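Local coordinates for putative uncharacterized protein (Legionella drancourtii, PDB 4JVS) that probably acts as a secreted Legionella effector that stimulates GTP hydrolysis by a host small GTPase, through its LepB-type GAP domain, at residues A[64-78]-A[119-133]. Residues are numbered along the deposited sequence; the frame is centred on the assembly and turned at random.
Sequences AKCFNDYLNTVAEHC and SVILRHLSIVDPKTL
Asn68 and Val128 illustrate how one side-chain amide can pair with both polar groups of a backbone residue. The Asn68 OD1 accepts from Val128 N in the carbonyl plane, on a lone pair (2.9 Å), while Asn68 ND2 gives Val128 O a nearly straight bond (171°). With CG beside its own backbone N (chi1 -66°), the Asn68 amide reaches the extended chain and holds Val128 by two bonds.

Toward the C-terminal part of 64-78, Ala75 CB sits over the centre of the Arg123 guanidinium, 3.6 Å above its plane. Two acceptors meet the edge of that group: Asn72 OD1 at NE (3.0 Å) and Glu76 OE1 at NH1, a long salt bridge (3.3 Å) through the anti lone pair. Ser119 OG donates to Ala75 O and also bonds Trp84.

Apolar contacts run alongside: Leu71 CD1 against Ile127 CG1 (3.5 Å) between the polar sites, Phe67 CD2 against Val128 CG2, and Ala64 against Val128 and Pro130.

The Ser126 side chain lies about 12 Å from bound aluminum fluoride, so the contact probably backs the nucleotide-facing side of the N-terminal GAP subdomain. The helices run nearly antiparallel (160°); helix 156-177 packs on Leu122 and Ser126, helix 34-45 on Tyr70.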
loop_
_atom_site.group_PDB
_atom_site.type_symbol
_atom_site.label_atom_id
_atom_site.label_comp_id
_atom_site.label_asym_id
_atom_site.label_seq_id
_atom_site.Cartn_x
_atom_site.Cartn_y
_atom_site.Cartn_z
ATOM N N ALA A 64 -11.007 1.136 11.518
ATOM C CA ALA A 64 -10.851 1.091 10.071
ATOM C C ALA A 64 -12.183 1.266 9.320
ATOM O O ALA A 64 -12.245 2.040 8.364
ATOM C CB ALA A 64 -10.137 -0.183 9.643
ATOM N N LYS A 65 -13.241 0.572 9.739
ATOM C CA LYS A 65 -14.562 0.808 9.138
ATOM C C LYS A 65 -14.937 2.281 9.251
ATOM O O LYS A 65 -15.421 2.890 8.303
ATOM C CB LYS A 65 -15.653 -0.057 9.778
ATOM C CG LYS A 65 -15.398 -1.566 9.664
ATOM C CD LYS A 65 -16.064 -2.369 10.801
ATOM C CE LYS A 65 -15.660 -3.856 10.782
ATOM N NZ LYS A 65 -16.161 -4.613 9.580
ATOM N N CYS A 66 -14.673 2.846 10.418
ATOM C CA CYS A 66 -15.011 4.227 10.724
ATOM C C CYS A 66 -14.284 5.205 9.795
ATOM O O CYS A 66 -14.883 6.148 9.265
ATOM C CB CYS A 66 -14.667 4.506 12.189
ATOM S SG CYS A 66 -15.190 6.100 12.832
ATOM N N PHE A 67 -12.993 4.980 9.593
ATOM C CA PHE A 67 -12.238 5.807 8.663
ATOM C C PHE A 67 -12.687 5.570 7.217
ATOM O O PHE A 67 -12.813 6.509 6.424
ATOM C CB PHE A 67 -10.738 5.550 8.792
ATOM C CG PHE A 67 -9.956 6.039 7.621
ATOM C CD1 PHE A 67 -9.703 7.386 7.466
ATOM C CD2 PHE A 67 -9.485 5.152 6.664
ATOM C CE1 PHE A 67 -8.994 7.844 6.390
ATOM C CE2 PHE A 67 -8.773 5.600 5.592
ATOM C CZ PHE A 67 -8.525 6.952 5.450
ATOM N N ASN A 68 -12.922 4.306 6.880
ATOM C CA ASN A 68 -13.361 3.953 5.542
ATOM C C ASN A 68 -14.705 4.579 5.189
ATOM O O ASN A 68 -14.913 4.988 4.060
ATOM C CB ASN A 68 -13.399 2.436 5.377
ATOM C CG ASN A 68 -12.020 1.807 5.444
ATOM O OD1 ASN A 68 -11.023 2.421 5.060
ATOM N ND2 ASN A 68 -11.955 0.579 5.934
ATOM N N ASP A 69 -15.616 4.658 6.149
ATOM C CA ASP A 69 -16.903 5.311 5.909
ATOM C C ASP A 69 -16.670 6.769 5.540
ATOM O O ASP A 69 -17.285 7.295 4.610
ATOM C CB ASP A 69 -17.802 5.258 7.155
ATOM C CG ASP A 69 -18.284 3.865 7.475
ATOM O OD1 ASP A 69 -18.087 2.956 6.632
ATOM O OD2 ASP A 69 -18.872 3.686 8.570
ATOM N N TYR A 70 -15.777 7.425 6.262
ATOM C CA TYR A 70 -15.470 8.825 6.033
ATOM C C TYR A 70 -14.833 9.055 4.689
ATOM O O TYR A 70 -15.221 9.935 3.979
ATOM C CB TYR A 70 -14.592 9.398 7.141
ATOM C CG TYR A 70 -14.157 10.808 6.913
ATOM C CD1 TYR A 70 -15.057 11.802 6.863
ATOM C CD2 TYR A 70 -12.846 11.132 6.759
ATOM C CE1 TYR A 70 -14.685 13.047 6.652
ATOM C CE2 TYR A 70 -12.473 12.386 6.545
ATOM C CZ TYR A 70 -13.397 13.337 6.489
ATOM O OH TYR A 70 -13.070 14.624 6.274
ATOM N N LEU A 71 -13.840 8.248 4.360
ATOM C CA LEU A 71 -13.226 8.244 3.042
ATOM C C LEU A 71 -14.278 8.095 1.962
ATOM O O LEU A 71 -14.249 8.800 0.956
ATOM C CB LEU A 71 -12.251 7.076 2.926
ATOM C CG LEU A 71 -10.941 7.315 2.170
ATOM C CD1 LEU A 71 -10.499 6.037 1.477
ATOM C CD2 LEU A 71 -11.059 8.455 1.169
ATOM N N ASN A 72 -15.198 7.161 2.169
ATOM C CA ASN A 72 -16.300 6.955 1.239
ATOM C C ASN A 72 -17.166 8.214 1.047
ATOM O O ASN A 72 -17.487 8.585 -0.089
ATOM C CB ASN A 72 -17.121 5.728 1.648
ATOM C CG ASN A 72 -16.397 4.414 1.341
ATOM O OD1 ASN A 72 -15.789 4.266 0.279
ATOM N ND2 ASN A 72 -16.457 3.461 2.269
ATOM N N THR A 73 -17.510 8.875 2.149
ATOM C CA THR A 73 -18.232 10.145 2.107
ATOM C C THR A 73 -17.468 11.216 1.320
ATOM O O THR A 73 -18.050 11.959 0.524
ATOM C CB THR A 73 -18.472 10.687 3.527
ATOM O OG1 THR A 73 -19.175 9.714 4.292
ATOM C CG2 THR A 73 -19.298 11.951 3.481
ATOM N N VAL A 74 -16.167 11.305 1.563
ATOM C CA VAL A 74 -15.321 12.254 0.858
ATOM C C VAL A 74 -15.224 11.901 -0.632
ATOM O O VAL A 74 -15.479 12.748 -1.498
ATOM C CB VAL A 74 -13.909 12.310 1.471
ATOM C CG1 VAL A 74 -13.051 13.319 0.731
ATOM C CG2 VAL A 74 -13.982 12.656 2.938
ATOM N N ALA A 75 -14.859 10.655 -0.929
ATOM C CA ALA A 75 -14.766 10.199 -2.312
ATOM C C ALA A 75 -16.090 10.364 -3.050
ATOM O O ALA A 75 -16.099 10.707 -4.229
ATOM C CB ALA A 75 -14.305 8.740 -2.364
ATOM N N GLU A 76 -17.206 10.135 -2.362
ATOM C CA GLU A 76 -18.517 10.386 -2.967
ATOM C C GLU A 76 -18.742 11.875 -3.240
ATOM O O GLU A 76 -19.231 12.261 -4.301
ATOM C CB GLU A 76 -19.650 9.786 -2.124
ATOM C CG GLU A 76 -21.013 9.834 -2.800
ATOM C CD GLU A 76 -21.093 8.975 -4.066
ATOM O OE1 GLU A 76 -20.174 8.160 -4.317
ATOM O OE2 GLU A 76 -22.094 9.100 -4.806
ATOM N N HIS A 77 -18.335 12.712 -2.297
ATOM C CA HIS A 77 -18.504 14.152 -2.442
ATOM C C HIS A 77 -17.661 14.676 -3.618
ATOM O O HIS A 77 -18.122 15.510 -4.392
ATOM C CB HIS A 77 -18.146 14.854 -1.130
ATOM C CG HIS A 77 -18.714 16.230 -0.995
ATOM N ND1 HIS A 77 -19.119 16.982 -2.073
ATOM C CD2 HIS A 77 -18.930 16.987 0.109
ATOM C CE1 HIS A 77 -19.563 18.156 -1.640
ATOM N NE2 HIS A 77 -19.460 18.180 -0.325
ATOM N N CYS A 78 -16.436 14.187 -3.754
ATOM C CA CYS A 78 -15.598 14.544 -4.889
ATOM C C CYS A 78 -16.255 14.209 -6.225
ATOM O O CYS A 78 -16.200 14.997 -7.171
ATOM C CB CYS A 78 -14.254 13.838 -4.781
ATOM S SG CYS A 78 -13.320 14.320 -3.316
ATOM N N SER A 119 -12.544 8.779 -8.042
ATOM C CA SER A 119 -12.969 8.485 -6.676
ATOM C C SER A 119 -12.864 7.001 -6.297
ATOM O O SER A 119 -12.735 6.654 -5.121
ATOM C CB SER A 119 -14.399 8.978 -6.438
ATOM O OG SER A 119 -14.421 10.369 -6.176
ATOM N N VAL A 120 -12.936 6.123 -7.285
ATOM C CA VAL A 120 -12.750 4.702 -7.019
ATOM C C VAL A 120 -11.259 4.399 -6.767
ATOM O O VAL A 120 -10.896 3.701 -5.814
ATOM C CB VAL A 120 -13.279 3.853 -8.174
ATOM C CG1 VAL A 120 -13.315 2.410 -7.772
ATOM C CG2 VAL A 120 -14.663 4.328 -8.562
ATOM N N ILE A 121 -10.409 4.939 -7.629
ATOM C CA ILE A 121 -8.977 4.875 -7.439
ATOM C C ILE A 121 -8.624 5.416 -6.050
ATOM O O ILE A 121 -7.953 4.731 -5.262
ATOM C CB ILE A 121 -8.251 5.662 -8.550
ATOM C CG1 ILE A 121 -8.577 5.047 -9.919
ATOM C CG2 ILE A 121 -6.745 5.670 -8.317
ATOM C CD1 ILE A 121 -8.261 5.932 -11.117
ATOM N N LEU A 122 -9.103 6.625 -5.744
ATOM C CA LEU A 122 -8.879 7.234 -4.433
ATOM C C LEU A 122 -9.275 6.314 -3.277
ATOM O O LEU A 122 -8.496 6.112 -2.341
ATOM C CB LEU A 122 -9.643 8.540 -4.311
ATOM C CG LEU A 122 -9.427 9.264 -2.985
ATOM C CD1 LEU A 122 -7.962 9.676 -2.875
ATOM C CD2 LEU A 122 -10.374 10.465 -2.839
ATOM N N ARG A 123 -10.437 5.721 -3.352
ATOM C CA ARG A 123 -10.840 4.747 -2.377
ATOM C C ARG A 123 -9.964 3.542 -2.334
ATOM O O ARG A 123 -9.750 2.983 -1.308
ATOM C CB ARG A 123 -12.226 4.275 -2.702
ATOM C CG ARG A 123 -13.314 5.121 -2.225
ATOM C CD ARG A 123 -14.548 4.568 -2.797
ATOM N NE ARG A 123 -15.746 5.323 -2.502
ATOM C CZ ARG A 123 -16.464 5.969 -3.409
ATOM N NH1 ARG A 123 -17.555 6.595 -3.066
ATOM N NH2 ARG A 123 -16.103 5.988 -4.660
ATOM N N HIS A 124 -9.491 3.107 -3.471
ATOM C CA HIS A 124 -8.678 1.901 -3.533
ATOM C C HIS A 124 -7.326 2.064 -2.869
ATOM O O HIS A 124 -6.861 1.170 -2.155
ATOM C CB HIS A 124 -8.482 1.462 -4.981
ATOM C CG HIS A 124 -9.549 0.540 -5.477
ATOM N ND1 HIS A 124 -10.316 -0.230 -4.631
ATOM C CD2 HIS A 124 -9.988 0.275 -6.731
ATOM C CE1 HIS A 124 -11.184 -0.929 -5.341
ATOM N NE2 HIS A 124 -11.004 -0.643 -6.618
ATOM N N LEU A 125 -6.706 3.213 -3.114
ATOM C CA LEU A 125 -5.341 3.478 -2.687
ATOM C C LEU A 125 -5.268 3.929 -1.243
ATOM O O LEU A 125 -4.179 4.206 -0.738
ATOM C CB LEU A 125 -4.707 4.556 -3.565
ATOM C CG LEU A 125 -4.483 4.123 -5.007
ATOM C CD1 LEU A 125 -3.921 5.260 -5.861
ATOM C CD2 LEU A 125 -3.579 2.921 -5.012
ATOM N N SER A 126 -6.416 4.016 -0.577
ATOM C CA SER A 126 -6.433 4.585 0.762
ATOM C C SER A 126 -7.363 3.908 1.777
ATOM O O SER A 126 -7.363 4.270 2.951
ATOM C CB SER A 126 -6.716 6.083 0.674
ATOM O OG SER A 126 -5.623 6.754 0.056
ATOM N N ILE A 127 -8.137 2.917 1.343
ATOM C CA ILE A 127 -9.001 2.188 2.263
ATOM C C ILE A 127 -8.225 1.167 3.104
ATOM O O ILE A 127 -7.426 0.384 2.588
ATOM C CB ILE A 127 -10.218 1.553 1.539
ATOM C CG1 ILE A 127 -11.330 2.598 1.408
ATOM C CG2 ILE A 127 -10.749 0.344 2.301
ATOM C CD1 ILE A 127 -12.584 2.095 0.751
ATOM N N VAL A 128 -8.454 1.208 4.410
ATOM C CA VAL A 128 -7.772 0.328 5.340
ATOM C C VAL A 128 -8.599 -0.925 5.558
ATOM O O VAL A 128 -9.736 -0.852 6.022
ATOM C CB VAL A 128 -7.552 1.013 6.705
ATOM C CG1 VAL A 128 -6.604 0.203 7.549
ATOM C CG2 VAL A 128 -7.016 2.413 6.512
ATOM N N ASP A 129 -8.020 -2.073 5.221
ATOM C CA ASP A 129 -8.683 -3.356 5.391
ATOM C C ASP A 129 -8.908 -3.627 6.866
ATOM O O ASP A 129 -7.949 -3.756 7.629
ATOM C CB ASP A 129 -7.822 -4.473 4.798
ATOM C CG ASP A 129 -8.518 -5.817 4.823
ATOM O OD1 ASP A 129 -7.849 -6.838 5.116
ATOM O OD2 ASP A 129 -9.739 -5.842 4.543
ATOM N N PRO A 130 -10.180 -3.708 7.278
ATOM C CA PRO A 130 -10.506 -3.994 8.683
ATOM C C PRO A 130 -9.888 -5.311 9.191
ATOM O O PRO A 130 -9.455 -5.371 10.339
ATOM C CB PRO A 130 -12.041 -4.073 8.675
ATOM C CG PRO A 130 -12.461 -3.215 7.511
ATOM C CD PRO A 130 -11.380 -3.401 6.473
ATOM N N LYS A 131 -9.753 -6.312 8.354
ATOM C CA LYS A 131 -9.157 -7.536 8.809
ATOM C C LYS A 131 -7.674 -7.516 8.974
ATOM O O LYS A 131 -7.152 -7.919 9.979
ATOM C CB LYS A 131 -9.483 -8.647 7.859
ATOM C CG LYS A 131 -10.920 -9.012 7.811
ATOM C CD LYS A 131 -11.085 -10.315 7.081
ATOM C CE LYS A 131 -11.271 -10.100 5.600
ATOM N NZ LYS A 131 -12.701 -9.938 5.254
ATOM N N THR A 132 -6.978 -7.083 7.956
ATOM C CA THR A 132 -5.510 -7.134 7.983
ATOM C C THR A 132 -4.813 -5.835 8.394
ATOM O O THR A 132 -3.617 -5.841 8.689
ATOM C CB THR A 132 -4.940 -7.567 6.622
ATOM O OG1 THR A 132 -5.177 -6.536 5.654
ATOM C CG2 THR A 132 -5.602 -8.851 6.161
ATOM N N LEU A 133 -5.555 -4.728 8.384
ATOM C CA LEU A 133 -5.001 -3.395 8.669
ATOM C C LEU A 133 -3.952 -2.955 7.652
ATOM O O LEU A 133 -3.111 -2.105 7.935
ATOM C CB LEU A 133 -4.437 -3.306 10.086
ATOM C CG LEU A 133 -5.465 -3.295 11.209
ATOM C CD1 LEU A 133 -4.774 -2.870 12.487
ATOM C CD2 LEU A 133 -6.609 -2.363 10.868
#